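Halogenase PltM (Pseudomonas fluorescens, PDB 6BZN) halogenates phenolic substrates, accepting chloride, bromide or iodide, and is an FAD-binding flavoprotein. Local coordinates at residues Glu85-Val99 / Ala136-Ile150. Residues are numbered along the deposited sequence; the frame is centred on the assembly and turned at random.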
loop_
_atom_site.group_PDB
_atom_site.type_symbol
_atom_site.label_atom_id
_atom_site.label_comp_id
_atom_site.label_asym_id
_atom_site.label_seq_id
_atom_site.Cartn_x
_atom_site.Cartn_y
_atom_site.Cartn_z
ATOM N N GLU A 85 -13.704 15.909 -3.328
ATOM C CA GLU A 85 -12.978 15.766 -2.058
ATOM C C GLU A 85 -12.085 14.544 -2.015
ATOM O O GLU A 85 -11.124 14.533 -1.267
ATOM C CB GLU A 85 -13.917 15.759 -0.822
ATOM C CG GLU A 85 -14.444 17.140 -0.445
ATOM C CD GLU A 85 -15.080 17.203 0.947
ATOM O OE1 GLU A 85 -15.625 16.181 1.422
ATOM O OE2 GLU A 85 -15.032 18.308 1.562
ATOM N N ILE A 86 -12.395 13.522 -2.804
ATOM C CA ILE A 86 -11.532 12.351 -2.876
ATOM C C ILE A 86 -10.143 12.749 -3.421
ATOM O O ILE A 86 -9.126 12.284 -2.901
ATOM C CB ILE A 86 -12.180 11.205 -3.687
ATOM C CG1 ILE A 86 -13.409 10.676 -2.956
ATOM C CG2 ILE A 86 -11.198 10.057 -3.890
ATOM C CD1 ILE A 86 -14.178 9.624 -3.719
ATOM N N ALA A 87 -10.090 13.620 -4.433
ATOM C CA ALA A 87 -8.806 14.044 -5.017
ATOM C C ALA A 87 -7.946 14.836 -4.027
ATOM O O ALA A 87 -6.731 14.777 -4.094
ATOM C CB ALA A 87 -9.009 14.853 -6.308
ATOM N N TYR A 88 -8.568 15.553 -3.097
ATOM C CA TYR A 88 -7.813 16.223 -2.020
ATOM C C TYR A 88 -6.837 15.296 -1.303
ATOM O O TYR A 88 -5.710 15.695 -0.988
ATOM C CB TYR A 88 -8.736 16.833 -0.960
ATOM C CG TYR A 88 -9.629 17.945 -1.446
ATOM C CD1 TYR A 88 -9.410 18.567 -2.678
ATOM C CD2 TYR A 88 -10.658 18.423 -0.642
ATOM C CE1 TYR A 88 -10.224 19.588 -3.118
ATOM C CE2 TYR A 88 -11.469 19.462 -1.071
ATOM C CZ TYR A 88 -11.240 20.033 -2.314
ATOM O OH TYR A 88 -12.002 21.064 -2.784
ATOM N N LEU A 89 -7.262 14.053 -1.095
ATOM C CA LEU A 89 -6.476 13.091 -0.351
ATOM C C LEU A 89 -5.196 12.666 -1.079
ATOM O O LEU A 89 -4.339 12.061 -0.468
ATOM C CB LEU A 89 -7.343 11.863 -0.003
ATOM C CG LEU A 89 -8.573 12.184 0.849
ATOM C CD1 LEU A 89 -9.424 10.940 1.042
ATOM C CD2 LEU A 89 -8.181 12.796 2.186
ATOM N N SER A 90 -5.053 12.980 -2.370
ATOM C CA SER A 90 -3.808 12.678 -3.092
ATOM C C SER A 90 -2.720 13.731 -2.969
ATOM O O SER A 90 -1.598 13.462 -3.355
ATOM C CB SER A 90 -4.084 12.439 -4.573
ATOM O OG SER A 90 -4.389 13.638 -5.257
ATOM N N HIS A 91 -3.038 14.927 -2.480
ATOM C CA HIS A 91 -2.077 16.042 -2.477
ATOM C C HIS A 91 -1.836 16.510 -1.030
ATOM O O HIS A 91 -2.778 16.889 -0.365
ATOM C CB HIS A 91 -2.623 17.244 -3.274
ATOM C CG HIS A 91 -3.113 16.931 -4.660
ATOM N ND1 HIS A 91 -2.264 16.662 -5.716
ATOM C CD2 HIS A 91 -4.367 16.918 -5.180
ATOM C CE1 HIS A 91 -2.974 16.452 -6.811
ATOM N NE2 HIS A 91 -4.253 16.611 -6.515
ATOM N N PRO A 92 -0.581 16.526 -0.550
ATOM C CA PRO A 92 -0.368 16.970 0.836
ATOM C C PRO A 92 -0.829 18.405 1.116
ATOM O O PRO A 92 -1.358 18.670 2.202
ATOM C CB PRO A 92 1.144 16.843 1.046
ATOM C CG PRO A 92 1.734 16.507 -0.264
ATOM C CD PRO A 92 0.665 16.099 -1.210
ATOM N N ASP A 93 -0.662 19.310 0.149
ATOM C CA ASP A 93 -1.079 20.700 0.368
ATOM C C ASP A 93 -2.605 20.774 0.471
ATOM O O ASP A 93 -3.134 21.458 1.347
ATOM C CB ASP A 93 -0.501 21.646 -0.697
ATOM C CG ASP A 93 1.051 21.731 -0.651
ATOM O OD1 ASP A 93 1.672 21.494 0.412
ATOM O OD2 ASP A 93 1.661 22.034 -1.698
ATOM N N LYS A 94 -3.309 20.010 -0.359
ATOM C CA LYS A 94 -4.758 19.928 -0.255
ATOM C C LYS A 94 -5.222 19.232 1.037
ATOM O O LYS A 94 -6.239 19.619 1.579
ATOM C CB LYS A 94 -5.393 19.237 -1.459
ATOM C CG LYS A 94 -5.122 19.883 -2.812
ATOM C CD LYS A 94 -5.791 21.245 -2.979
ATOM C CE LYS A 94 -5.712 21.698 -4.434
ATOM N NZ LYS A 94 -5.617 23.183 -4.594
ATOM N N ILE A 95 -4.503 18.209 1.508
ATOM C CA ILE A 95 -4.818 17.582 2.817
ATOM C C ILE A 95 -4.728 18.585 3.963
ATOM O O ILE A 95 -5.646 18.681 4.781
ATOM C CB ILE A 95 -3.903 16.378 3.119
ATOM C CG1 ILE A 95 -4.249 15.233 2.167
ATOM C CG2 ILE A 95 -4.028 15.922 4.584
ATOM C CD1 ILE A 95 -3.230 14.118 2.156
ATOM N N ILE A 96 -3.629 19.335 4.004
ATOM C CA ILE A 96 -3.415 20.340 5.050
ATOM C C ILE A 96 -4.562 21.354 5.014
ATOM O O ILE A 96 -5.132 21.695 6.041
ATOM C CB ILE A 96 -2.038 21.044 4.861
ATOM C CG1 ILE A 96 -0.870 20.059 5.074
ATOM C CG2 ILE A 96 -1.879 22.274 5.755
ATOM C CD1 ILE A 96 -0.765 19.425 6.429
ATOM N N GLN A 97 -4.919 21.791 3.810
ATOM C CA GLN A 97 -5.939 22.828 3.613
ATOM C C GLN A 97 -7.376 22.383 3.949
ATOM O O GLN A 97 -8.139 23.145 4.539
ATOM C CB GLN A 97 -5.848 23.334 2.167
ATOM C CG GLN A 97 -6.870 24.370 1.754
ATOM C CD GLN A 97 -6.706 24.803 0.305
ATOM O OE1 GLN A 97 -5.694 24.511 -0.351
ATOM N NE2 GLN A 97 -7.702 25.514 -0.202
ATOM N N HIS A 98 -7.735 21.156 3.589
ATOM C CA HIS A 98 -9.124 20.685 3.698
ATOM C C HIS A 98 -9.401 19.654 4.763
ATOM O O HIS A 98 -10.511 19.618 5.270
ATOM C CB HIS A 98 -9.587 20.111 2.372
ATOM C CG HIS A 98 -9.596 21.117 1.273
ATOM N ND1 HIS A 98 -10.600 22.052 1.138
ATOM C CD2 HIS A 98 -8.714 21.359 0.277
ATOM C CE1 HIS A 98 -10.346 22.814 0.088
ATOM N NE2 HIS A 98 -9.210 22.411 -0.456
ATOM N N VAL A 99 -8.444 18.786 5.058
ATOM C CA VAL A 99 -8.625 17.777 6.093
ATOM C C VAL A 99 -8.164 18.363 7.428
ATOM O O VAL A 99 -8.882 18.308 8.425
ATOM C CB VAL A 99 -7.844 16.483 5.795
ATOM C CG1 VAL A 99 -8.088 15.458 6.900
ATOM C CG2 VAL A 99 -8.251 15.906 4.448
ATOM N N ALA A 136 1.979 12.370 0.095
ATOM C CA ALA A 136 1.645 12.455 1.515
ATOM C C ALA A 136 2.142 11.265 2.331
ATOM O O ALA A 136 2.177 10.122 1.859
ATOM C CB ALA A 136 0.147 12.591 1.681
ATOM N N HIS A 137 2.508 11.563 3.581
ATOM C CA HIS A 137 2.529 10.590 4.658
ATOM C C HIS A 137 1.204 10.786 5.401
ATOM O O HIS A 137 0.998 11.798 6.067
ATOM C CB HIS A 137 3.672 10.849 5.612
ATOM C CG HIS A 137 5.005 10.445 5.076
ATOM N ND1 HIS A 137 6.185 10.881 5.633
ATOM C CD2 HIS A 137 5.345 9.628 4.052
ATOM C CE1 HIS A 137 7.198 10.337 4.983
ATOM N NE2 HIS A 137 6.713 9.574 4.018
ATOM N N LEU A 138 0.318 9.808 5.257
ATOM C CA LEU A 138 -1.068 9.912 5.704
ATOM C C LEU A 138 -1.200 9.600 7.180
ATOM O O LEU A 138 -0.849 8.498 7.608
ATOM C CB LEU A 138 -1.929 8.944 4.899
ATOM C CG LEU A 138 -1.951 9.106 3.383
ATOM C CD1 LEU A 138 -2.607 7.904 2.755
ATOM C CD2 LEU A 138 -2.690 10.369 2.977
ATOM N N PHE A 139 -1.695 10.562 7.963
ATOM C CA PHE A 139 -1.987 10.349 9.370
ATOM C C PHE A 139 -3.383 9.772 9.384
ATOM O O PHE A 139 -4.376 10.500 9.318
ATOM C CB PHE A 139 -1.871 11.667 10.152
ATOM C CG PHE A 139 -1.961 11.526 11.651
ATOM C CD1 PHE A 139 -1.156 10.621 12.340
ATOM C CD2 PHE A 139 -2.814 12.354 12.394
ATOM C CE1 PHE A 139 -1.215 10.520 13.725
ATOM C CE2 PHE A 139 -2.872 12.249 13.786
ATOM C CZ PHE A 139 -2.069 11.336 14.445
ATOM N N ARG A 140 -3.457 8.446 9.432
ATOM C CA ARG A 140 -4.691 7.746 9.054
ATOM C C ARG A 140 -5.897 8.035 9.948
ATOM O O ARG A 140 -7.030 8.092 9.457
ATOM C CB ARG A 140 -4.432 6.246 8.949
ATOM C CG ARG A 140 -3.510 5.859 7.793
ATOM C CD ARG A 140 -4.154 6.031 6.420
ATOM N NE ARG A 140 -5.345 5.183 6.348
ATOM C CZ ARG A 140 -5.345 3.884 6.057
ATOM N NH1 ARG A 140 -4.243 3.257 5.677
ATOM N NH2 ARG A 140 -6.492 3.219 6.099
ATOM N N GLN A 141 -5.679 8.272 11.240
ATOM C CA GLN A 141 -6.814 8.681 12.075
ATOM C C GLN A 141 -7.594 9.860 11.500
ATOM O O GLN A 141 -8.810 9.902 11.599
ATOM C CB GLN A 141 -6.402 8.968 13.522
ATOM C CG GLN A 141 -5.401 10.089 13.727
ATOM C CD GLN A 141 -5.373 10.557 15.171
ATOM O OE1 GLN A 141 -4.763 9.923 16.023
ATOM N NE2 GLN A 141 -6.044 11.688 15.448
ATOM N N ASP A 142 -6.902 10.833 10.918
ATOM C CA ASP A 142 -7.567 12.038 10.412
ATOM C C ASP A 142 -8.025 11.853 8.979
ATOM O O ASP A 142 -9.117 12.283 8.612
ATOM C CB ASP A 142 -6.656 13.252 10.524
ATOM C CG ASP A 142 -6.442 13.717 11.979
ATOM O OD1 ASP A 142 -7.146 13.259 12.918
ATOM O OD2 ASP A 142 -5.531 14.561 12.173
ATOM N N ILE A 143 -7.202 11.187 8.177
ATOM C CA ILE A 143 -7.533 10.910 6.787
ATOM C C ILE A 143 -8.785 10.041 6.695
ATOM O O ILE A 143 -9.706 10.369 5.940
ATOM C CB ILE A 143 -6.337 10.237 6.058
ATOM C CG1 ILE A 143 -5.153 11.206 5.955
ATOM C CG2 ILE A 143 -6.729 9.696 4.687
ATOM C CD1 ILE A 143 -5.365 12.408 5.065
ATOM N N ASP A 144 -8.821 8.955 7.462
ATOM C CA ASP A 144 -9.949 8.008 7.398
ATOM C C ASP A 144 -11.241 8.611 7.922
ATOM O O ASP A 144 -12.301 8.341 7.382
ATOM C CB ASP A 144 -9.627 6.691 8.121
ATOM C CG ASP A 144 -8.565 5.861 7.373
ATOM O OD1 ASP A 144 -7.807 6.419 6.545
ATOM O OD2 ASP A 144 -8.480 4.647 7.611
ATOM N N TYR A 145 -11.157 9.441 8.960
ATOM C CA TYR A 145 -12.360 10.052 9.509
ATOM C C TYR A 145 -12.937 11.001 8.441
ATOM O O TYR A 145 -14.133 10.971 8.159
ATOM C CB TYR A 145 -12.090 10.798 10.818
ATOM C CG TYR A 145 -13.287 10.941 11.768
ATOM C CD1 TYR A 145 -14.577 10.518 11.414
ATOM C CD2 TYR A 145 -13.122 11.521 13.026
ATOM C CE1 TYR A 145 -15.653 10.645 12.287
ATOM C CE2 TYR A 145 -14.199 11.664 13.898
ATOM C CZ TYR A 145 -15.461 11.218 13.523
ATOM O OH TYR A 145 -16.543 11.334 14.378
ATOM N N PHE A 146 -12.065 11.788 7.809
ATOM C CA PHE A 146 -12.461 12.653 6.681
ATOM C C PHE A 146 -13.122 11.862 5.548
ATOM O O PHE A 146 -14.147 12.277 5.026
ATOM C CB PHE A 146 -11.245 13.429 6.168
ATOM C CG PHE A 146 -11.548 14.385 5.059
ATOM C CD1 PHE A 146 -11.441 13.979 3.726
ATOM C CD2 PHE A 146 -11.913 15.690 5.331
ATOM C CE1 PHE A 146 -11.703 14.869 2.693
ATOM C CE2 PHE A 146 -12.192 16.578 4.305
ATOM C CZ PHE A 146 -12.076 16.173 2.984
ATOM N N ALA A 147 -12.536 10.724 5.190
ATOM C CA ALA A 147 -13.107 9.845 4.175
ATOM C C ALA A 147 -14.513 9.388 4.554
ATOM O O ALA A 147 -15.429 9.446 3.715
ATOM C CB ALA A 147 -12.203 8.635 3.935
ATOM N N LEU A 148 -14.709 8.966 5.801
ATOM C CA LEU A 148 -16.060 8.592 6.230
ATOM C C LEU A 148 -17.021 9.773 6.095
ATOM O O LEU A 148 -18.172 9.598 5.707
ATOM C CB LEU A 148 -16.079 8.081 7.663
ATOM C CG LEU A 148 -17.451 7.610 8.171
ATOM C CD1 LEU A 148 -18.027 6.495 7.302
ATOM C CD2 LEU A 148 -17.323 7.125 9.598
ATOM N N MET A 149 -16.560 10.966 6.435
ATOM C CA MET A 149 -17.404 12.149 6.281
ATOM C C MET A 149 -17.828 12.347 4.819
ATOM O O MET A 149 -18.975 12.724 4.560
ATOM C CB MET A 149 -16.738 13.396 6.832
ATOM C CG MET A 149 -16.506 13.363 8.329
ATOM S SD MET A 149 -15.458 14.753 8.819
ATOM C CE MET A 149 -14.941 14.217 10.455
ATOM N N ILE A 150 -16.941 12.052 3.865
ATOM C CA ILE A 150 -17.329 12.098 2.441
ATOM C C ILE A 150 -18.540 11.190 2.198
ATOM O O ILE A 150 -19.532 11.611 1.600
ATOM C CB ILE A 150 -16.204 11.666 1.470
ATOM C CG1 ILE A 150 -14.968 12.560 1.643
ATOM C CG2 ILE A 150 -16.717 11.742 0.029
ATOM C CD1 ILE A 150 -13.780 12.197 0.776
HETATM O O HOH W 1 -0.071 11.658 -1.849
#
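Phe146 reaches from helix 140-153 into the groove between the two short helices of 85-99. Its CG stands anti to the backbone N (chi1 -177°), which carries the ring off the helix toward them. CB meets Val99 CG1 at 3.8 Å. Beyond it, Val99 CG2 sits over the ring centre, 3.6 Å from the centroid and 9° off the normal, a CH-pi contact suited to compact, branched valine; CG and CD2 lie under this methyl. CD1 touches Leu89 CD2 at 3.8 Å, CE1 meets Glu85 O, CE2 comes 3.6 Å from His98 O, and CZ ends against Glu85 CD, whose carboxylate plane is turned 41° from the ring. Glu85 lays its aliphatic part along Ile150 while OE1 salt-bridges Lys153. Cutting Phe146 back to an alanine is likely to leave Val99 CG2 without its aromatic face and open a gap between Leu89 and Glu85. Toward the strand, Ile143 CD1 packs on Ile95 CG2 (3.8 Å), and Ile95 CD1 covers small Ala136 CB. This apolar layer lies behind the FAD site, empty here: FAD-binding Arg140 makes a two-point salt bridge, NE to OD1 and NH2 to OD2 of Asp144, and Ile143 neighbours FAD-binding Ile33, within what is probably the Rossmann-type glycine-rich turn of a flavin-dependent halogenase.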